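Photosystem II stability/assembly factor HCF136, chloroplastic (Cyanidioschyzon merolae, PDB 5OJ3) is probably essential for photosystem II biogenesis, being needed to assemble an early intermediate that includes D2 and cytochrome b559. Local coordinates at residues Val119-Phe125 and Tyr410-Phe415; Pro220-Glu224 and Val234-Gly238; Gly382-Met386 and Arg398-Lys404; Ala407-Lys411 and Val422-Val428. All blocks are in the same frame, centred on the assembly; numbering follows the deposited sequence.

Interaction 1: Val119-Phe125 and Tyr410-Phe415; sequences VLFDIDF and YKIKFF
Lys-413 reaches across to Asp-122 at about a right angle, and its NZ forms a salt bridge to Asp-122 OD1 at 2.6 Å, on the syn lone pair. The lysine leaves its backbone with CG opposite N (chi1 -167°) and bends at its end, where NZ also donates to Ile-123 O at 3.1 Å. Replacing Lys-413 by a methionine would probably cost Asp-122 OD1 its salt-bridge partner and Ile-123 O this donor. Lys-411, its CD 3.4 Å from Phe-121 O, stops with NZ 4.1 Å from Asp-122 OD1, beyond a salt bridge, and probably only adds to the positive field there. The two phenylalanines form a T-shaped stack: the edge of Phe-125 points at the face of Phe-415, with the ring planes 86° apart. The rim of Phe-415 meets Ile-123 O, 3.3 Å from CZ, and lies beside the carboxylate of Asp-124, whose OD2 is held by Phe-175 N. Val-119 CG2 abuts the edge of the Tyr-410 ring, 3.7 Å from CD2. Strands 120-125 and 409-414 run nearly parallel as the innermost strands of adjacent propeller blades, while strand 169-176 of the next blade binds Asp-122 OD2 through Val-173 N.

Interaction 2: Pro220-Glu224 and Val234-Gly238; sequences PNCAE and VTENG
The flat groups that meet between Ala-223 and Thr-235 are peptide units, and they bond in both directions. Thr-235 N donates to Ala-223 O at 2.9 Å; the return bond, Ala-223 N to Thr-235 O, is 3.2 Å long. The methyls of these two residues lie on one face of the sheet, which Trp-181 of the neighbouring blade covers. Glu-224 and Val-234 occupy the other face, where Glu-224 CG packs 3.9 Å from Val-234 CB and both side chains touch Leu-245. Along the edges of this strand pair, Thr-216 bonds to the backbone of Glu-224 and Lys-243 to that of Val-234. Cys-222 turns SG opposite its backbone N (chi1 -171°), bringing the sulfur alongside Val-234 CG2 at 4.1 Å. Where the strands end, Gly-238 N closes onto Asn-221 O at 3.0 Å, the glycine having positive phi.

The chain from Thr-235 to Trp-242 fits the Asp-box (BNR) hairpin of beta-propellers, with Asn-237 in the place of the aspartate: its OD1 receives Asn-241 N, while Thr-235 OG1 bonds to Gly-239 N and Asn-241 O. Glu-224 sends its carboxylate away to Tyr-283 OH. Across the contact itself, then, the polar bonding is all main chain and the side chains add apolar packing, whereas the polar side-chain ends of Thr-235, Asn-237 and Glu-224 serve the turn or the next blade.

Interaction 3: Gly382-Met386 and Arg398-Lys404; sequences GGGSM and RDPLVSK
Two loops are pinned together here by a serine hydroxyl: Ser-403, on the link leading from one propeller blade to the next, meets Met-386, where the turn after strand 377-381 passes into strand 386-389. Ser-403 OG accepts Met-386 N at 3.0 Å and donates to Asp-399 O at 2.8 Å, so it joins the two segments and also closes its own loop. The torsion that sets OG opposite the carbonyl carbon (chi1 -53°) aims it at both partners. A weak bond from Asp-399 N to Met-386 O, 3.0 Å long, adds a second tie. With an alanine in place of Ser-403, Met-386 N would probably lose its acceptor and Asp-399 O its donor, leaving the link held to the turn mainly by that weak bond and apolar packing.

The side chain of Ser-385 lies over one face of the Arg-398 guanidinium, CB standing 4.0 Å above the plane and displaced toward its rim. Gly-384 and Ser-385 form a G1 beta bulge against strand 377-381, and at the positive phi of Gly-384 a side chain would press on the carbonyl oxygen before it. Met-386 leaves the loops for the interior: bent at chi2 and chi3, it brings CE to within 4.4 Å of Val-402 CG1 and packs also on Leu-409, Ile-412, Leu-430 and Trp-378.

Chemically the contact divides in two. One hydroxyl, acceptor and donor at once, joins the backbones together with the weak Asp-399 N bond, while the thioether and valine supply apolar filling between this blade and the next.

Interaction 4: Ala407-Lys411 and Val422-Val428; sequences ANLYK and VLGADGV
Leu-409 sets CG opposite its own carbonyl carbon (chi1 -62°), which brings CD2 to Val-422 CG1 at 3.9 Å and to Val-428 CG1 at 4.1 Å. In each valine the branch that receives it stands opposite the backbone N, and the leucine crosses both side chains at about a right angle. On the other face of the sheet Lys-411 and Leu-423 lie side by side, pointing the same way; the aliphatic part of the lysine rests on the leucine, CD 3.8 Å from CD1. The Tyr-410 ring approaches Ala-425 obliquely, its CE2 3.8 Å from the alanine CB.

Strands 409-414 and 420-424 make an antiparallel hairpin, the two innermost strands of the last propeller blade, and a classic beta bulge interrupts its register. Tyr-410 and Lys-411 both face Leu-423, whose O accepts Tyr-410 N at 3.0 Å and a weak bond from Lys-411 N. The return bond runs from Leu-423 N to Lys-411 O at 2.9 Å. Through the bulge the short segments 409-411 and 422-424 run at 124° to each other, well away from strictly antiparallel.

Gly-424 lies opposite Leu-409 in a non-hydrogen-bonded pair, where a side chain would run into Asn-408 O. That oxygen takes Ala-425 N at 3.1 Å, the donor standing 44° out of the carbonyl plane. Leu-430 of strand 429-432 and Met-386 of the preceding blade pack on both Leu-409 and Val-422, and Leu-120 of the first blade touches Leu-423.

From the N terminus, strand 109-111 enters the sheet of the last blade, so the two chain ends close the seven-bladed ring. Interaction 1 then spans 284 intervening residues and joins the innermost strands of the first and last blades. Within that span, interactions 2 and 3 close short loops in turn, within one blade and at the passage between two, with centres about 40 Å apart. Interaction 4 overlaps the second segment of interaction 1, sharing Tyr-410 and Lys-411, and closes a hairpin in the last blade. Leu-120 N of interaction 1 probably bonds to Gly-424 O of interaction 4, interaction 3 packs against both through Met-386, and interaction 2 touches none of them.

Interaction 1: Val119-Phe125 and Tyr410-Phe415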
loop_
_atom_site.group_PDB
_atom_site.type_symbol
_atom_site.label_atom_id
_atom_site.label_comp_id
_atom_site.label_asym_id
_atom_site.label_seq_id
_atom_site.Cartn_x
_atom_site.Cartn_y
_atom_site.Cartn_z
ATOM N N VAL A 119 -3.049 12.480 10.379
ATOM C CA VAL A 119 -2.993 12.050 8.982
ATOM C C VAL A 119 -3.399 10.587 8.870
ATOM O O VAL A 119 -2.894 9.723 9.599
ATOM C CB VAL A 119 -1.614 12.305 8.337
ATOM C CG1 VAL A 119 -0.466 11.723 9.127
ATOM C CG2 VAL A 119 -1.612 11.773 6.886
ATOM N N LEU A 120 -4.326 10.323 7.949
ATOM C CA LEU A 120 -4.944 9.014 7.775
ATOM C C LEU A 120 -4.006 8.063 7.042
ATOM O O LEU A 120 -3.389 8.437 6.039
ATOM C CB LEU A 120 -6.241 9.165 6.984
ATOM C CG LEU A 120 -7.175 10.288 7.426
ATOM C CD1 LEU A 120 -8.405 10.291 6.564
ATOM C CD2 LEU A 120 -7.560 10.141 8.875
ATOM N N PHE A 121 -3.892 6.832 7.543
ATOM C CA PHE A 121 -2.946 5.882 6.976
ATOM C C PHE A 121 -3.575 4.678 6.298
ATOM O O PHE A 121 -3.002 4.182 5.324
ATOM C CB PHE A 121 -1.973 5.394 8.052
ATOM C CG PHE A 121 -0.734 6.217 8.127
ATOM C CD1 PHE A 121 -0.775 7.518 8.596
ATOM C CD2 PHE A 121 0.470 5.712 7.664
ATOM C CE1 PHE A 121 0.370 8.286 8.644
ATOM C CE2 PHE A 121 1.612 6.478 7.696
ATOM C CZ PHE A 121 1.569 7.766 8.194
ATOM N N ASP A 122 -4.716 4.185 6.772
ATOM C CA ASP A 122 -5.352 3.059 6.102
ATOM C C ASP A 122 -6.810 2.955 6.524
ATOM O O ASP A 122 -7.220 3.466 7.569
ATOM C CB ASP A 122 -4.630 1.739 6.387
ATOM C CG ASP A 122 -4.974 0.661 5.377
ATOM O OD1 ASP A 122 -5.562 1.002 4.329
ATOM O OD2 ASP A 122 -4.671 -0.524 5.632
ATOM N N ILE A 123 -7.580 2.275 5.680
ATOM C CA ILE A 123 -8.994 2.009 5.909
ATOM C C ILE A 123 -9.312 0.647 5.308
ATOM O O ILE A 123 -8.813 0.299 4.234
ATOM C CB ILE A 123 -9.873 3.133 5.312
ATOM C CG1 ILE A 123 -11.352 2.907 5.626
ATOM C CG2 ILE A 123 -9.638 3.277 3.813
ATOM C CD1 ILE A 123 -12.239 4.040 5.166
ATOM N N ASP A 124 -10.127 -0.137 6.012
ATOM C CA ASP A 124 -10.554 -1.433 5.501
ATOM C C ASP A 124 -11.936 -1.743 6.057
ATOM O O ASP A 124 -12.361 -1.174 7.064
ATOM C CB ASP A 124 -9.554 -2.542 5.862
ATOM C CG ASP A 124 -9.781 -3.820 5.066
ATOM O OD1 ASP A 124 -10.476 -3.761 4.031
ATOM O OD2 ASP A 124 -9.262 -4.881 5.467
ATOM N N PHE A 125 -12.634 -2.664 5.391
ATOM C CA PHE A 125 -14.028 -2.949 5.696
ATOM C C PHE A 125 -14.227 -4.431 5.984
ATOM O O PHE A 125 -13.641 -5.289 5.318
ATOM C CB PHE A 125 -14.939 -2.512 4.542
ATOM C CG PHE A 125 -15.207 -1.035 4.513
ATOM C CD1 PHE A 125 -16.249 -0.492 5.243
ATOM C CD2 PHE A 125 -14.409 -0.187 3.763
ATOM C CE1 PHE A 125 -16.494 0.868 5.226
ATOM C CE2 PHE A 125 -14.649 1.174 3.741
ATOM C CZ PHE A 125 -15.693 1.702 4.473
ATOM N N TYR A 410 -2.152 11.331 0.077
ATOM C CA TYR A 410 -1.095 10.330 0.140
ATOM C C TYR A 410 -1.473 8.955 -0.396
ATOM O O TYR A 410 -0.576 8.216 -0.815
ATOM C CB TYR A 410 -0.611 10.162 1.589
ATOM C CG TYR A 410 0.069 11.382 2.172
ATOM C CD1 TYR A 410 0.782 12.260 1.365
ATOM C CD2 TYR A 410 -0.007 11.657 3.532
ATOM C CE1 TYR A 410 1.403 13.376 1.898
ATOM C CE2 TYR A 410 0.610 12.770 4.073
ATOM C CZ TYR A 410 1.314 13.626 3.252
ATOM O OH TYR A 410 1.928 14.734 3.789
ATOM N N LYS A 411 -2.754 8.588 -0.397
ATOM C CA LYS A 411 -3.106 7.190 -0.607
ATOM C C LYS A 411 -4.512 7.083 -1.181
ATOM O O LYS A 411 -5.431 7.762 -0.718
ATOM C CB LYS A 411 -3.001 6.408 0.705
ATOM C CG LYS A 411 -3.105 4.899 0.573
ATOM C CD LYS A 411 -3.224 4.259 1.948
ATOM C CE LYS A 411 -3.924 2.913 1.893
ATOM N NZ LYS A 411 -3.140 1.927 1.102
ATOM N N ILE A 412 -4.671 6.216 -2.181
ATOM C CA ILE A 412 -5.968 5.904 -2.770
ATOM C C ILE A 412 -6.214 4.406 -2.652
ATOM O O ILE A 412 -5.312 3.596 -2.891
ATOM C CB ILE A 412 -6.058 6.360 -4.241
ATOM C CG1 ILE A 412 -5.442 7.751 -4.409
ATOM C CG2 ILE A 412 -7.505 6.341 -4.719
ATOM C CD1 ILE A 412 -5.646 8.354 -5.787
ATOM N N LYS A 413 -7.447 4.043 -2.293
ATOM C CA LYS A 413 -7.834 2.654 -2.062
ATOM C C LYS A 413 -9.263 2.426 -2.522
ATOM O O LYS A 413 -10.181 3.107 -2.059
ATOM C CB LYS A 413 -7.685 2.299 -0.582
ATOM C CG LYS A 413 -7.757 0.826 -0.264
ATOM C CD LYS A 413 -7.608 0.616 1.220
ATOM C CE LYS A 413 -7.295 -0.831 1.527
ATOM N NZ LYS A 413 -6.377 -0.909 2.699
ATOM N N PHE A 414 -9.449 1.476 -3.431
ATOM C CA PHE A 414 -10.776 1.064 -3.858
ATOM C C PHE A 414 -11.167 -0.250 -3.195
ATOM O O PHE A 414 -10.314 -1.061 -2.827
ATOM C CB PHE A 414 -10.848 0.908 -5.381
ATOM C CG PHE A 414 -10.848 2.211 -6.129
ATOM C CD1 PHE A 414 -9.692 2.963 -6.247
ATOM C CD2 PHE A 414 -12.014 2.686 -6.712
ATOM C CE1 PHE A 414 -9.694 4.163 -6.934
ATOM C CE2 PHE A 414 -12.023 3.887 -7.399
ATOM C CZ PHE A 414 -10.860 4.625 -7.510
ATOM N N PHE A 415 -12.477 -0.450 -3.051
ATOM C CA PHE A 415 -13.072 -1.723 -2.637
ATOM C C PHE A 415 -14.133 -2.035 -3.683
ATOM O O PHE A 415 -15.303 -1.681 -3.520
ATOM C CB PHE A 415 -13.662 -1.679 -1.233
ATOM C CG PHE A 415 -12.663 -1.383 -0.156
ATOM C CD1 PHE A 415 -12.214 -0.095 0.070
ATOM C CD2 PHE A 415 -12.171 -2.410 0.632
ATOM C CE1 PHE A 415 -11.293 0.164 1.069
ATOM C CE2 PHE A 415 -11.250 -2.156 1.627
ATOM C CZ PHE A 415 -10.813 -0.866 1.849
#

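Interaction 2: Pro220-Glu224 and Val234-Gly238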
loop_
_atom_site.group_PDB
_atom_site.type_symbol
_atom_site.label_atom_id
_atom_site.label_comp_id
_atom_site.label_asym_id
_atom_site.label_seq_id
_atom_site.Cartn_x
_atom_site.Cartn_y
_atom_site.Cartn_z
ATOM N N PRO A 220 -9.463 -17.268 9.246
ATOM C CA PRO A 220 -9.599 -17.443 10.700
ATOM C C PRO A 220 -8.245 -17.629 11.367
ATOM O O PRO A 220 -7.499 -18.561 11.052
ATOM C CB PRO A 220 -10.471 -18.696 10.823
ATOM C CG PRO A 220 -11.202 -18.778 9.519
ATOM C CD PRO A 220 -10.241 -18.265 8.492
ATOM N N ASN A 221 -7.923 -16.715 12.285
ATOM C CA ASN A 221 -6.703 -16.762 13.091
ATOM C C ASN A 221 -5.437 -16.781 12.238
ATOM O O ASN A 221 -4.385 -17.238 12.695
ATOM C CB ASN A 221 -6.718 -17.972 14.035
ATOM C CG ASN A 221 -8.060 -18.162 14.720
ATOM O OD1 ASN A 221 -8.646 -17.213 15.242
ATOM N ND2 ASN A 221 -8.560 -19.394 14.712
ATOM N N CYS A 222 -5.509 -16.276 11.007
ATOM C CA CYS A 222 -4.420 -16.384 10.045
ATOM C C CYS A 222 -4.112 -15.010 9.470
ATOM O O CYS A 222 -5.029 -14.275 9.090
ATOM C CB CYS A 222 -4.785 -17.366 8.925
ATOM S SG CYS A 222 -3.434 -17.784 7.801
ATOM N N ALA A 223 -2.826 -14.667 9.405
ATOM C CA ALA A 223 -2.407 -13.367 8.897
ATOM C C ALA A 223 -0.930 -13.414 8.534
ATOM O O ALA A 223 -0.147 -14.137 9.157
ATOM C CB ALA A 223 -2.663 -12.255 9.920
ATOM N N GLU A 224 -0.559 -12.629 7.524
ATOM C CA GLU A 224 0.824 -12.501 7.084
ATOM C C GLU A 224 1.331 -11.095 7.373
ATOM O O GLU A 224 0.670 -10.110 7.031
ATOM C CB GLU A 224 0.966 -12.818 5.595
ATOM C CG GLU A 224 0.980 -14.305 5.273
ATOM C CD GLU A 224 1.218 -14.581 3.800
ATOM O OE1 GLU A 224 1.394 -13.609 3.035
ATOM O OE2 GLU A 224 1.225 -15.767 3.406
ATOM N N VAL A 234 3.956 -15.583 8.724
ATOM C CA VAL A 234 2.551 -15.968 8.834
ATOM C C VAL A 234 2.311 -16.477 10.255
ATOM O O VAL A 234 3.152 -17.186 10.822
ATOM C CB VAL A 234 2.152 -17.035 7.782
ATOM C CG1 VAL A 234 3.127 -18.214 7.781
ATOM C CG2 VAL A 234 0.695 -17.503 7.984
ATOM N N THR A 235 1.195 -16.072 10.852
ATOM C CA THR A 235 0.670 -16.694 12.058
ATOM C C THR A 235 -0.576 -17.474 11.668
ATOM O O THR A 235 -1.301 -17.083 10.749
ATOM C CB THR A 235 0.330 -15.648 13.146
ATOM O OG1 THR A 235 0.020 -16.308 14.379
ATOM C CG2 THR A 235 -0.851 -14.781 12.740
ATOM N N GLU A 236 -0.796 -18.606 12.331
ATOM C CA GLU A 236 -1.998 -19.390 12.112
ATOM C C GLU A 236 -2.767 -19.632 13.398
ATOM O O GLU A 236 -3.815 -20.283 13.360
ATOM C CB GLU A 236 -1.655 -20.735 11.453
ATOM C CG GLU A 236 -1.103 -20.605 10.042
ATOM C CD GLU A 236 -0.671 -21.937 9.458
ATOM O OE1 GLU A 236 -0.792 -22.965 10.159
ATOM O OE2 GLU A 236 -0.208 -21.954 8.298
ATOM N N ASN A 237 -2.281 -19.122 14.528
ATOM C CA ASN A 237 -2.933 -19.248 15.824
ATOM C C ASN A 237 -3.241 -17.874 16.412
ATOM O O ASN A 237 -3.160 -17.661 17.624
ATOM C CB ASN A 237 -2.078 -20.073 16.783
ATOM C CG ASN A 237 -0.659 -19.547 16.904
ATOM O OD1 ASN A 237 -0.360 -18.421 16.506
ATOM N ND2 ASN A 237 0.224 -20.363 17.465
ATOM N N GLY A 238 -3.575 -16.918 15.548
ATOM C CA GLY A 238 -4.034 -15.620 16.006
ATOM C C GLY A 238 -2.972 -14.718 16.595
ATOM O O GLY A 238 -3.290 -13.861 17.424
#

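Interaction 3: Gly382-Met386 and Arg398-Lys404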
loop_
_atom_site.group_PDB
_atom_site.type_symbol
_atom_site.label_atom_id
_atom_site.label_comp_id
_atom_site.label_asym_id
_atom_site.label_seq_id
_atom_site.Cartn_x
_atom_site.Cartn_y
_atom_site.Cartn_z
ATOM N N GLY A 382 1.908 15.539 -5.413
ATOM C CA GLY A 382 2.513 16.271 -4.313
ATOM C C GLY A 382 1.967 17.669 -4.113
ATOM O O GLY A 382 2.043 18.201 -3.001
ATOM N N GLY A 383 1.421 18.281 -5.159
ATOM C CA GLY A 383 0.855 19.605 -5.035
ATOM C C GLY A 383 -0.484 19.660 -4.341
ATOM O O GLY A 383 -1.143 20.702 -4.363
ATOM N N GLY A 384 -0.911 18.561 -3.723
ATOM C CA GLY A 384 -2.258 18.476 -3.207
ATOM C C GLY A 384 -3.289 18.237 -4.281
ATOM O O GLY A 384 -4.483 18.438 -4.039
ATOM N N SER A 385 -2.859 17.808 -5.463
ATOM C CA SER A 385 -3.731 17.634 -6.611
ATOM C C SER A 385 -4.127 16.173 -6.801
ATOM O O SER A 385 -3.641 15.264 -6.122
ATOM C CB SER A 385 -3.039 18.153 -7.876
ATOM O OG SER A 385 -2.299 19.330 -7.608
ATOM N N MET A 386 -5.033 15.967 -7.754
ATOM C CA MET A 386 -5.586 14.659 -8.081
ATOM C C MET A 386 -5.645 14.546 -9.595
ATOM O O MET A 386 -6.270 15.388 -10.249
ATOM C CB MET A 386 -6.979 14.471 -7.476
ATOM C CG MET A 386 -7.441 13.027 -7.435
ATOM S SD MET A 386 -6.672 12.082 -6.111
ATOM C CE MET A 386 -7.779 12.466 -4.759
ATOM N N ARG A 398 -5.760 16.534 -15.072
ATOM C CA ARG A 398 -5.766 16.948 -13.668
ATOM C C ARG A 398 -7.151 17.457 -13.295
ATOM O O ARG A 398 -7.571 18.522 -13.764
ATOM C CB ARG A 398 -4.705 18.008 -13.385
ATOM C CG ARG A 398 -4.878 18.677 -12.016
ATOM C CD ARG A 398 -5.091 20.172 -12.114
ATOM N NE ARG A 398 -5.494 20.761 -10.836
ATOM C CZ ARG A 398 -4.662 21.355 -9.985
ATOM N NH1 ARG A 398 -3.365 21.430 -10.258
ATOM N NH2 ARG A 398 -5.126 21.865 -8.853
ATOM N N ASP A 399 -7.853 16.698 -12.466
ATOM C CA ASP A 399 -9.210 17.024 -12.048
ATOM C C ASP A 399 -9.224 18.297 -11.207
ATOM O O ASP A 399 -8.728 18.278 -10.075
ATOM C CB ASP A 399 -9.786 15.834 -11.275
ATOM C CG ASP A 399 -11.296 15.804 -11.279
ATOM O OD1 ASP A 399 -11.882 15.391 -10.261
ATOM O OD2 ASP A 399 -11.905 16.180 -12.305
ATOM N N PRO A 400 -9.766 19.414 -11.709
ATOM C CA PRO A 400 -9.616 20.696 -11.001
ATOM C C PRO A 400 -10.592 20.923 -9.857
ATOM O O PRO A 400 -10.321 21.788 -9.016
ATOM C CB PRO A 400 -9.849 21.724 -12.118
ATOM C CG PRO A 400 -10.819 21.029 -13.041
ATOM C CD PRO A 400 -10.522 19.553 -12.970
ATOM N N LEU A 401 -11.701 20.188 -9.786
ATOM C CA LEU A 401 -12.696 20.434 -8.750
ATOM C C LEU A 401 -12.470 19.604 -7.495
ATOM O O LEU A 401 -13.154 19.824 -6.490
ATOM C CB LEU A 401 -14.109 20.189 -9.291
ATOM C CG LEU A 401 -14.458 18.865 -9.961
ATOM C CD1 LEU A 401 -15.926 18.575 -9.739
ATOM C CD2 LEU A 401 -14.150 18.919 -11.447
ATOM N N VAL A 402 -11.535 18.662 -7.531
ATOM C CA VAL A 402 -11.216 17.841 -6.374
ATOM C C VAL A 402 -9.876 18.228 -5.761
ATOM O O VAL A 402 -9.619 17.890 -4.592
ATOM C CB VAL A 402 -11.255 16.339 -6.737
ATOM C CG1 VAL A 402 -10.960 15.468 -5.539
ATOM C CG2 VAL A 402 -12.634 15.989 -7.290
ATOM N N SER A 403 -9.045 18.970 -6.477
ATOM C CA SER A 403 -7.718 19.320 -5.999
ATOM C C SER A 403 -7.830 20.579 -5.140
ATOM O O SER A 403 -8.273 21.628 -5.622
ATOM C CB SER A 403 -6.764 19.547 -7.170
ATOM O OG SER A 403 -6.763 18.448 -8.057
ATOM N N LYS A 404 -7.441 20.466 -3.873
ATOM C CA LYS A 404 -7.277 21.612 -3.000
ATOM C C LYS A 404 -5.801 21.787 -2.701
ATOM O O LYS A 404 -5.108 20.818 -2.402
ATOM C CB LYS A 404 -8.035 21.440 -1.697
ATOM C CG LYS A 404 -9.327 20.646 -1.796
ATOM C CD LYS A 404 -10.488 21.412 -1.211
ATOM C CE LYS A 404 -11.800 20.852 -1.686
ATOM N NZ LYS A 404 -12.221 21.500 -2.954
#

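Interaction 4: Ala407-Lys411 and Val422-Val428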
loop_
_atom_site.group_PDB
_atom_site.type_symbol
_atom_site.label_atom_id
_atom_site.label_comp_id
_atom_site.label_asym_id
_atom_site.label_seq_id
_atom_site.Cartn_x
_atom_site.Cartn_y
_atom_site.Cartn_z
ATOM N N ALA A 407 -3.776 21.086 1.501
ATOM C CA ALA A 407 -4.017 19.751 2.031
ATOM C C ALA A 407 -3.317 18.709 1.168
ATOM O O ALA A 407 -3.350 18.777 -0.064
ATOM C CB ALA A 407 -5.517 19.464 2.104
ATOM N N ASN A 408 -2.686 17.735 1.819
ATOM C CA ASN A 408 -1.888 16.735 1.129
ATOM C C ASN A 408 -2.671 15.438 0.947
ATOM O O ASN A 408 -3.514 15.082 1.772
ATOM C CB ASN A 408 -0.607 16.453 1.915
ATOM C CG ASN A 408 0.331 17.646 1.949
ATOM O OD1 ASN A 408 0.328 18.482 1.045
ATOM N ND2 ASN A 408 1.128 17.739 3.007
ATOM N N LEU A 409 -2.384 14.736 -0.151
ATOM C CA LEU A 409 -3.081 13.504 -0.511
ATOM C C LEU A 409 -2.053 12.401 -0.717
ATOM O O LEU A 409 -1.193 12.513 -1.596
ATOM C CB LEU A 409 -3.931 13.702 -1.767
ATOM C CG LEU A 409 -5.038 14.744 -1.607
ATOM C CD1 LEU A 409 -5.918 14.796 -2.836
ATOM C CD2 LEU A 409 -5.870 14.433 -0.371
ATOM N N TYR A 410 -2.152 11.331 0.077
ATOM C CA TYR A 410 -1.095 10.330 0.140
ATOM C C TYR A 410 -1.473 8.955 -0.396
ATOM O O TYR A 410 -0.576 8.216 -0.815
ATOM C CB TYR A 410 -0.611 10.162 1.589
ATOM C CG TYR A 410 0.069 11.382 2.172
ATOM C CD1 TYR A 410 0.782 12.260 1.365
ATOM C CD2 TYR A 410 -0.007 11.657 3.532
ATOM C CE1 TYR A 410 1.403 13.376 1.898
ATOM C CE2 TYR A 410 0.610 12.770 4.073
ATOM C CZ TYR A 410 1.314 13.626 3.252
ATOM O OH TYR A 410 1.928 14.734 3.789
ATOM N N LYS A 411 -2.754 8.588 -0.397
ATOM C CA LYS A 411 -3.106 7.190 -0.607
ATOM C C LYS A 411 -4.512 7.083 -1.181
ATOM O O LYS A 411 -5.431 7.762 -0.718
ATOM C CB LYS A 411 -3.001 6.408 0.705
ATOM C CG LYS A 411 -3.105 4.899 0.573
ATOM C CD LYS A 411 -3.224 4.259 1.948
ATOM C CE LYS A 411 -3.924 2.913 1.893
ATOM N NZ LYS A 411 -3.140 1.927 1.102
ATOM N N VAL A 422 -9.791 8.343 -0.393
ATOM C CA VAL A 422 -8.467 8.940 -0.487
ATOM C C VAL A 422 -8.100 9.473 0.889
ATOM O O VAL A 422 -8.895 10.182 1.516
ATOM C CB VAL A 422 -8.414 10.067 -1.538
ATOM C CG1 VAL A 422 -7.102 10.840 -1.433
ATOM C CG2 VAL A 422 -8.592 9.498 -2.936
ATOM N N LEU A 423 -6.901 9.137 1.354
ATOM C CA LEU A 423 -6.458 9.488 2.693
ATOM C C LEU A 423 -5.338 10.514 2.594
ATOM O O LEU A 423 -4.427 10.377 1.770
ATOM C CB LEU A 423 -5.978 8.256 3.465
ATOM C CG LEU A 423 -6.946 7.073 3.542
ATOM C CD1 LEU A 423 -6.182 5.798 3.858
ATOM C CD2 LEU A 423 -8.072 7.310 4.537
ATOM N N GLY A 424 -5.407 11.543 3.434
ATOM C CA GLY A 424 -4.466 12.640 3.368
ATOM C C GLY A 424 -4.093 13.140 4.749
ATOM O O GLY A 424 -4.563 12.628 5.766
ATOM N N ALA A 425 -3.225 14.146 4.759
ATOM C CA ALA A 425 -2.804 14.777 5.996
ATOM C C ALA A 425 -3.871 15.748 6.486
ATOM O O ALA A 425 -4.777 16.142 5.746
ATOM C CB ALA A 425 -1.470 15.503 5.808
ATOM N N ASP A 426 -3.745 16.134 7.758
ATOM C CA ASP A 426 -4.702 17.015 8.429
ATOM C C ASP A 426 -6.117 16.440 8.319
ATOM O O ASP A 426 -7.092 17.143 8.062
ATOM C CB ASP A 426 -4.595 18.439 7.847
ATOM C CG ASP A 426 -5.467 19.469 8.570
ATOM O OD1 ASP A 426 -6.691 19.552 8.332
ATOM O OD2 ASP A 426 -4.899 20.234 9.377
ATOM N N GLY A 427 -6.225 15.124 8.480
ATOM C CA GLY A 427 -7.538 14.521 8.591
ATOM C C GLY A 427 -8.384 14.657 7.346
ATOM O O GLY A 427 -9.606 14.728 7.449
ATOM N N VAL A 428 -7.768 14.761 6.177
ATOM C CA VAL A 428 -8.506 14.924 4.931
ATOM C C VAL A 428 -8.852 13.541 4.397
ATOM O O VAL A 428 -7.959 12.731 4.121
ATOM C CB VAL A 428 -7.701 15.741 3.910
ATOM C CG1 VAL A 428 -8.408 15.750 2.576
ATOM C CG2 VAL A 428 -7.504 17.164 4.412
#